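Local coordinates for protein CD8 alpha antigen (Sus scrofa, PDB 5EDX) that probably serves as a T-cell co-receptor, forming a homodimer whose immunoglobulin V-set domains are expected to bind MHC class I, at residues 1-12 / 16-28. Sequence-based numbering, arbitrary orientation.
Sequences SLFRTSPEMVQA and ETVKLRCEVMHSN
Leu2 O accepts a backbone hydrogen bond from Met25 N, and a water joins the same oxygen to Met25 O. This starts the antiparallel pairing of strand 3-5 with strand 18-24. The Phe3 ring stands beside Val24 on the inner side of the sheet, pointing the same way. Its CE2 lies 3.6 Å from Val24 CG2, and Cys22 SG lies obliquely to the ring, 5.4 Å from its centroid. Arg4 and Glu23 form the hydrogen-bonded pair, with a nearly straight bond (176°) from Glu23 N to Arg4 O at 2.7 Å. On the outer side, Arg4 CD rests on the thioether of Met25, 3.7 Å from SD. A water bridges Arg4 NE to Glu23 OE2, which lie too far apart for a direct salt bridge. Thr5 faces Cys22 across a non-hydrogen-bonded pair.

Ser6 ends the pairing with two bonds to Arg21. Its N donates to Arg21 O, and its OG accepts from Arg21 N at 2.9 Å. With chi1 at 44°, OG sits between the backbone N and carbonyl carbon and takes the place of a main-chain acceptor. The Arg21 guanidinium covers Ser6 CA with one face. The chain then turns away from strand 18-24 and crosses to the other sheet. Val10 and Ala12 still touch Val18 through side chains, tightly at Ala12 CB to Val18 CG2 (3.4 Å).

As in V-set domains, the first strand is split between the two sheets: 3-5 edges the one with 18-24 and 76-81, while 9-11 runs parallel to 101-111 in the other. The Cys22-Cys94 disulfide ties the two sheets together beside Trp35.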
ATOM      1  N   SER A   1      -0.830   6.335 -17.860  1.00 30.33           N
ATOM      2  CA  SER A   1      -0.601   5.934 -16.479  1.00 31.94           C
ATOM      3  C   SER A   1      -0.092   7.105 -15.644  1.00 21.97           C
ATOM      4  O   SER A   1       0.584   7.997 -16.155  1.00 26.64           O
ATOM      5  CB  SER A   1       0.404   4.778 -16.416  1.00 34.51           C
ATOM      6  OG  SER A   1       1.648   5.160 -16.988  1.00 36.65           O
ATOM      7  N   LEU A   2      -0.413   7.090 -14.355  1.00 20.68           N
ATOM      8  CA  LEU A   2       0.042   8.127 -13.439  1.00 15.98           C
ATOM      9  C   LEU A   2       1.554   8.063 -13.214  1.00 12.89           C
ATOM     10  O   LEU A   2       2.224   9.097 -13.115  1.00 13.51           O
ATOM     11  CB  LEU A   2      -0.689   7.991 -12.107  1.00 15.65           C
ATOM     12  CG  LEU A   2      -0.253   8.953 -11.000  1.00 19.00           C
ATOM     13  CD1 LEU A   2      -0.556  10.393 -11.382  1.00 25.99           C
ATOM     14  CD2 LEU A   2      -0.920   8.595  -9.692  1.00 25.09           C
ATOM     15  N   PHE A   3       2.078   6.842 -13.123  1.00 13.77           N
ATOM     16  CA  PHE A   3       3.504   6.614 -12.894  1.00 14.79           C
ATOM     17  C   PHE A   3       4.180   6.015 -14.113  1.00 15.58           C
ATOM     18  O   PHE A   3       3.572   5.248 -14.863  1.00 17.40           O
ATOM     19  CB  PHE A   3       3.716   5.604 -11.765  1.00 12.71           C
ATOM     20  CG  PHE A   3       3.315   6.088 -10.409  1.00 13.02           C
ATOM     21  CD1 PHE A   3       2.106   5.704  -9.861  1.00 14.79           C
ATOM     22  CD2 PHE A   3       4.168   6.881  -9.663  1.00 12.75           C
ATOM     23  CE1 PHE A   3       1.742   6.126  -8.593  1.00 17.85           C
ATOM     24  CE2 PHE A   3       3.812   7.302  -8.398  1.00 18.60           C
ATOM     25  CZ  PHE A   3       2.596   6.929  -7.867  1.00 17.11           C
ATOM     26  N   ARG A   4       5.453   6.343 -14.286  1.00 12.85           N
ATOM     27  CA  ARG A   4       6.331   5.594 -15.177  1.00 10.59           C
ATOM     28  C   ARG A   4       7.557   5.163 -14.378  1.00 15.76           C
ATOM     29  O   ARG A   4       8.219   5.989 -13.752  1.00 17.24           O
ATOM     30  CB  ARG A   4       6.750   6.450 -16.377  1.00 18.04           C
ATOM     31  CG  ARG A   4       5.640   6.636 -17.403  1.00 18.50           C
ATOM     32  CD  ARG A   4       6.072   7.541 -18.544  1.00 15.61           C
ATOM     33  NE  ARG A   4       7.298   7.099 -19.202  1.00 20.19           N
ATOM     34  CZ  ARG A   4       7.366   6.103 -20.080  1.00 24.37           C
ATOM     35  NH1 ARG A   4       8.531   5.790 -20.633  1.00 25.35           N
ATOM     36  NH2 ARG A   4       6.279   5.412 -20.402  1.00 22.90           N
ATOM     37  N   THR A   5       7.862   3.873 -14.393  1.00 16.37           N
ATOM     38  CA  THR A   5       8.957   3.380 -13.563  1.00 15.95           C
ATOM     39  C   THR A   5      10.129   2.894 -14.402  1.00 22.23           C
ATOM     40  O   THR A   5      10.018   2.754 -15.622  1.00 20.42           O
ATOM     41  CB  THR A   5       8.490   2.243 -12.640  1.00 14.63           C
ATOM     42  OG1 THR A   5       8.183   1.080 -13.418  1.00 20.52           O
ATOM     43  CG2 THR A   5       7.254   2.662 -11.861  1.00 15.78           C
ATOM     44  N   SER A   6      11.260   2.651 -13.745  1.00 17.27           N
ATOM     45  CA  SER A   6      12.387   2.004 -14.402  1.00 19.33           C
ATOM     46  C   SER A   6      12.011   0.534 -14.571  1.00 18.99           C
ATOM     47  O   SER A   6      10.990   0.099 -14.038  1.00 20.61           O
ATOM     48  CB  SER A   6      13.654   2.178 -13.564  1.00 22.54           C
ATOM     49  OG  SER A   6      13.382   1.946 -12.198  1.00 15.13           O
ATOM     50  N   PRO A   7      12.813  -0.237 -15.329  1.00 27.29           N
ATOM     51  CA  PRO A   7      12.456  -1.636 -15.596  1.00 23.81           C
ATOM     52  C   PRO A   7      11.910  -2.356 -14.360  1.00 18.52           C
ATOM     53  O   PRO A   7      12.477  -2.246 -13.269  1.00 18.61           O
ATOM     54  CB  PRO A   7      13.782  -2.242 -16.058  1.00 28.47           C
ATOM     55  CG  PRO A   7      14.452  -1.106 -16.770  1.00 31.31           C
ATOM     56  CD  PRO A   7      14.066   0.146 -16.009  1.00 27.85           C
ATOM     57  N   GLU A   8      10.807  -3.079 -14.544  1.00 22.34           N
ATOM     58  CA  GLU A   8      10.062  -3.662 -13.433  1.00 22.56           C
ATOM     59  C   GLU A   8      10.693  -4.932 -12.874  1.00 20.39           C
ATOM     60  O   GLU A   8      10.285  -5.409 -11.816  1.00 19.06           O
ATOM     61  CB  GLU A   8       8.612  -3.950 -13.846  1.00 28.26           C
ATOM     62  CG  GLU A   8       8.471  -4.988 -14.959  1.00 47.36           C
ATOM     63  CD  GLU A   8       7.096  -5.647 -14.998  1.00 60.44           C
ATOM     64  OE1 GLU A   8       7.030  -6.867 -15.265  1.00 55.71           O
ATOM     65  OE2 GLU A   8       6.084  -4.954 -14.755  1.00 55.03           O
ATOM     66  N   MET A   9      11.674  -5.486 -13.582  1.00 21.46           N
ATOM     67  CA  MET A   9      12.318  -6.713 -13.114  1.00 23.60           C
ATOM     68  C   MET A   9      13.836  -6.537 -13.026  1.00 26.90           C
ATOM     69  O   MET A   9      14.508  -6.334 -14.038  1.00 23.79           O
ATOM     70  CB  MET A   9      11.950  -7.899 -14.012  1.00 26.06           C
ATOM     71  CG  MET A   9      12.051  -9.249 -13.313  1.00 41.45           C
ATOM     72  SD  MET A   9      10.461  -9.926 -12.781  1.00 62.05           S
ATOM     73  CE  MET A   9       9.461  -8.441 -12.634  1.00 40.86           C
ATOM     74  N   VAL A  10      14.363  -6.608 -11.807  1.00 16.56           N
ATOM     75  CA  VAL A  10      15.770  -6.338 -11.563  1.00 17.99           C
ATOM     76  C   VAL A  10      16.441  -7.517 -10.864  1.00 18.71           C
ATOM     77  O   VAL A  10      15.891  -8.082  -9.916  1.00 14.04           O
ATOM     78  CB  VAL A  10      15.940  -5.068 -10.693  1.00 18.69           C
ATOM     79  CG1 VAL A  10      17.405  -4.823 -10.379  1.00 20.49           C
ATOM     80  CG2 VAL A  10      15.316  -3.854 -11.388  1.00 24.08           C
ATOM     81  N   GLN A  11      17.621  -7.898 -11.346  1.00 17.40           N
ATOM     82  CA  GLN A  11      18.445  -8.889 -10.664  1.00 18.20           C
ATOM     83  C   GLN A  11      19.668  -8.207 -10.078  1.00 21.07           C
ATOM     84  O   GLN A  11      20.347  -7.440 -10.763  1.00 26.53           O
ATOM     85  CB  GLN A  11      18.894  -9.991 -11.622  1.00 28.79           C
ATOM     86  CG  GLN A  11      17.785 -10.880 -12.147  1.00 37.53           C
ATOM     87  CD  GLN A  11      18.326 -12.059 -12.934  1.00 60.45           C
ATOM     88  OE1 GLN A  11      19.145 -12.832 -12.432  1.00 50.63           O
ATOM     89  NE2 GLN A  11      17.874 -12.201 -14.177  1.00 65.75           N
ATOM     90  N   ALA A  12      19.950  -8.482  -8.811  1.00 18.51           N
ATOM     91  CA  ALA A  12      21.084  -7.863  -8.137  1.00 18.66           C
ATOM     92  C   ALA A  12      21.815  -8.890  -7.295  1.00 21.32           C
ATOM     93  O   ALA A  12      21.190  -9.742  -6.674  1.00 21.70           O
ATOM     94  CB  ALA A  12      20.614  -6.717  -7.262  1.00 19.92           C
ATOM     95  N   GLU A  16      25.716  -5.183  -4.336  1.00 16.74           N
ATOM     96  CA  GLU A  16      25.548  -4.327  -5.509  1.00 19.81           C
ATOM     97  C   GLU A  16      24.697  -3.102  -5.189  1.00 18.42           C
ATOM     98  O   GLU A  16      23.888  -3.120  -4.264  1.00 16.11           O
ATOM     99  CB  GLU A  16      24.903  -5.119  -6.649  1.00 20.18           C
ATOM    100  CG  GLU A  16      24.610  -4.293  -7.893  1.00 29.77           C
ATOM    101  CD  GLU A  16      23.946  -5.100  -8.993  1.00 43.85           C
ATOM    102  OE1 GLU A  16      23.992  -6.351  -8.926  1.00 37.48           O
ATOM    103  OE2 GLU A  16      23.384  -4.481  -9.924  1.00 41.71           O
ATOM    104  N   THR A  17      24.886  -2.036  -5.956  1.00 14.27           N
ATOM    105  CA  THR A  17      24.060  -0.841  -5.823  1.00 13.70           C
ATOM    106  C   THR A  17      22.927  -0.909  -6.840  1.00 16.80           C
ATOM    107  O   THR A  17      23.174  -1.072  -8.040  1.00 17.46           O
ATOM    108  CB  THR A  17      24.894   0.429  -6.055  1.00 15.36           C
ATOM    109  OG1 THR A  17      25.990   0.449  -5.130  1.00 16.16           O
ATOM    110  CG2 THR A  17      24.042   1.686  -5.872  1.00 14.69           C
ATOM    111  N   VAL A  18      21.690  -0.805  -6.357  1.00 13.80           N
ATOM    112  CA  VAL A  18      20.510  -0.828  -7.218  1.00 14.92           C
ATOM    113  C   VAL A  18      19.794   0.517  -7.140  1.00 13.45           C
ATOM    114  O   VAL A  18      19.555   1.030  -6.050  1.00 12.63           O
ATOM    115  CB  VAL A  18      19.538  -1.954  -6.793  1.00 12.78           C
ATOM    116  CG1 VAL A  18      18.263  -1.920  -7.617  1.00 14.31           C
ATOM    117  CG2 VAL A  18      20.212  -3.310  -6.921  1.00 16.07           C
ATOM    118  N   LYS A  19      19.461   1.090  -8.292  1.00  9.81           N
ATOM    119  CA  LYS A  19      18.768   2.377  -8.321  1.00 12.57           C
ATOM    120  C   LYS A  19      17.437   2.248  -9.056  1.00 13.10           C
ATOM    121  O   LYS A  19      17.397   1.830 -10.217  1.00 13.20           O
ATOM    122  CB  LYS A  19      19.648   3.444  -8.977  1.00 15.70           C
ATOM    123  CG  LYS A  19      19.007   4.828  -9.057  1.00 15.66           C
ATOM    124  CD  LYS A  19      20.074   5.872  -9.352  1.00 20.73           C
ATOM    125  CE  LYS A  19      19.507   7.278  -9.310  1.00 22.50           C
ATOM    126  NZ  LYS A  19      20.599   8.289  -9.405  1.00 23.77           N
ATOM    127  N   LEU A  20      16.352   2.589  -8.366  1.00 10.15           N
ATOM    128  CA  LEU A  20      15.008   2.488  -8.921  1.00 11.06           C
ATOM    129  C   LEU A  20      14.428   3.875  -9.160  1.00 13.64           C
ATOM    130  O   LEU A  20      14.765   4.813  -8.445  1.00 11.41           O
ATOM    131  CB  LEU A  20      14.100   1.740  -7.947  1.00 11.75           C
ATOM    132  CG  LEU A  20      14.591   0.380  -7.453  1.00  8.10           C
ATOM    133  CD1 LEU A  20      13.579  -0.197  -6.458  1.00 11.63           C
ATOM    134  CD2 LEU A  20      14.830  -0.579  -8.615  1.00 11.65           C
ATOM    135  N   ARG A  21      13.549   4.001 -10.150  1.00 11.12           N
ATOM    136  CA  ARG A  21      12.952   5.295 -10.474  1.00 11.93           C
ATOM    137  C   ARG A  21      11.442   5.193 -10.661  1.00 11.18           C
ATOM    138  O   ARG A  21      10.949   4.266 -11.312  1.00 11.37           O
ATOM    139  CB  ARG A  21      13.582   5.856 -11.753  1.00 12.32           C
ATOM    140  CG  ARG A  21      13.150   7.285 -12.089  1.00 13.76           C
ATOM    141  CD  ARG A  21      13.691   7.717 -13.449  1.00 19.75           C
ATOM    142  NE  ARG A  21      13.087   6.935 -14.522  1.00 24.52           N
ATOM    143  CZ  ARG A  21      13.715   5.991 -15.215  1.00 31.21           C
ATOM    144  NH1 ARG A  21      13.067   5.330 -16.165  1.00 33.01           N
ATOM    145  NH2 ARG A  21      14.990   5.716 -14.966  1.00 35.07           N
ATOM    146  N   CYS A  22      10.708   6.137 -10.077  1.00 12.02           N
ATOM    147  CA  CYS A  22       9.317   6.345 -10.464  1.00 10.77           C
ATOM    148  C   CYS A  22       9.113   7.813 -10.800  1.00 13.85           C
ATOM    149  O   CYS A  22       9.451   8.688 -10.013  1.00 13.74           O
ATOM    150  CB  CYS A  22       8.320   5.854  -9.398  1.00 19.77           C
ATOM    151  SG  CYS A  22       8.235   6.769  -7.834  1.00 31.03           S
ATOM    152  N   GLU A  23       8.593   8.065 -11.994  1.00 14.62           N
ATOM    153  CA  GLU A  23       8.267   9.417 -12.422  1.00 13.14           C
ATOM    154  C   GLU A  23       6.777   9.618 -12.234  1.00 11.46           C
ATOM    155  O   GLU A  23       5.974   8.797 -12.671  1.00 13.82           O
ATOM    156  CB  GLU A  23       8.656   9.644 -13.892  1.00 12.92           C
ATOM    157  CG  GLU A  23       8.353  11.065 -14.391  1.00 13.58           C
ATOM    158  CD  GLU A  23       8.693  11.286 -15.864  1.00 21.97           C
ATOM    159  OE1 GLU A  23       8.587  12.442 -16.325  1.00 31.15           O
ATOM    160  OE2 GLU A  23       9.054  10.321 -16.564  1.00 21.04           O
ATOM    161  N   VAL A  24       6.404  10.693 -11.551  1.00 13.17           N
ATOM    162  CA  VAL A  24       5.005  11.065 -11.448  1.00 11.05           C
ATOM    163  C   VAL A  24       4.732  12.077 -12.549  1.00 14.27           C
ATOM    164  O   VAL A  24       5.232  13.200 -12.499  1.00 12.40           O
ATOM    165  CB  VAL A  24       4.682  11.683 -10.080  1.00 13.00           C
ATOM    166  CG1 VAL A  24       3.229  12.166 -10.041  1.00 16.01           C
ATOM    167  CG2 VAL A  24       4.953  10.676  -8.972  1.00 16.42           C
ATOM    168  N   MET A  25       3.965  11.665 -13.553  1.00 12.76           N
ATOM    169  CA  MET A  25       3.693  12.500 -14.724  1.00 13.22           C
ATOM    170  C   MET A  25       2.684  13.589 -14.387  1.00 11.67           C
ATOM    171  O   MET A  25       1.925  13.451 -13.430  1.00 12.06           O
ATOM    172  CB  MET A  25       3.143  11.635 -15.860  1.00 17.32           C
ATOM    173  CG  MET A  25       3.753  10.226 -15.924  1.00 20.60           C
ATOM    174  SD  MET A  25       5.520  10.300 -16.197  1.00 20.02           S
ATOM    175  CE  MET A  25       5.572  11.307 -17.684  1.00 21.27           C
ATOM    176  N   HIS A  26       2.676  14.660 -15.181  1.00 13.53           N
ATOM    177  CA  HIS A  26       1.674  15.718 -15.043  1.00 14.67           C
ATOM    178  C   HIS A  26       1.706  16.297 -13.631  1.00 15.42           C
ATOM    179  O   HIS A  26       0.692  16.340 -12.931  1.00 14.81           O
ATOM    180  CB  HIS A  26       0.285  15.177 -15.392  1.00 12.53           C
ATOM    181  CG  HIS A  26      -0.757  16.241 -15.545  1.00 13.93           C
ATOM    182  ND1 HIS A  26      -1.793  16.403 -14.647  1.00 14.28           N
ATOM    183  CD2 HIS A  26      -0.926  17.193 -16.490  1.00 14.97           C
ATOM    184  CE1 HIS A  26      -2.552  17.413 -15.034  1.00 14.67           C
ATOM    185  NE2 HIS A  26      -2.048  17.914 -16.149  1.00 15.01           N
ATOM    186  N   SER A  27       2.885  16.767 -13.237  1.00 15.00           N
ATOM    187  CA  SER A  27       3.171  17.117 -11.851  1.00 17.75           C
ATOM    188  C   SER A  27       3.085  18.615 -11.583  1.00 17.12           C
ATOM    189  O   SER A  27       2.911  19.420 -12.502  1.00 15.45           O
ATOM    190  CB  SER A  27       4.582  16.641 -11.497  1.00 15.30           C
ATOM    191  OG  SER A  27       5.524  17.218 -12.397  1.00 16.13           O
ATOM    192  N   ASN A  28       3.211  18.986 -10.312  1.00 14.88           N
ATOM    193  CA  ASN A  28       3.366  20.388  -9.939  1.00 16.41           C
ATOM    194  C   ASN A  28       4.310  20.505  -8.744  1.00 22.42           C
ATOM    195  O   ASN A  28       4.862  19.506  -8.289  1.00 17.53           O
ATOM    196  CB  ASN A  28       2.009  21.053  -9.662  1.00 15.87           C
ATOM    197  CG  ASN A  28       1.214  20.345  -8.580  1.00 24.55           C
ATOM    198  OD1 ASN A  28      -0.007  20.198  -8.682  1.00 23.64           O
ATOM    199  ND2 ASN A  28       1.900  19.897  -7.538  1.00 16.77           N
TER
HETATM  200  O   HOH W   1       0.636  11.256 -14.089  1.00 28.78           O
HETATM  201  O   HOH W   2      10.570   6.898 -15.373  1.00 35.71           O
HETATM  202  O   HOH W   3       9.193   9.172 -18.964  1.00 51.94           O
HETATM  203  O   HOH W   4      20.976  -4.482 -10.908  1.00 42.57           O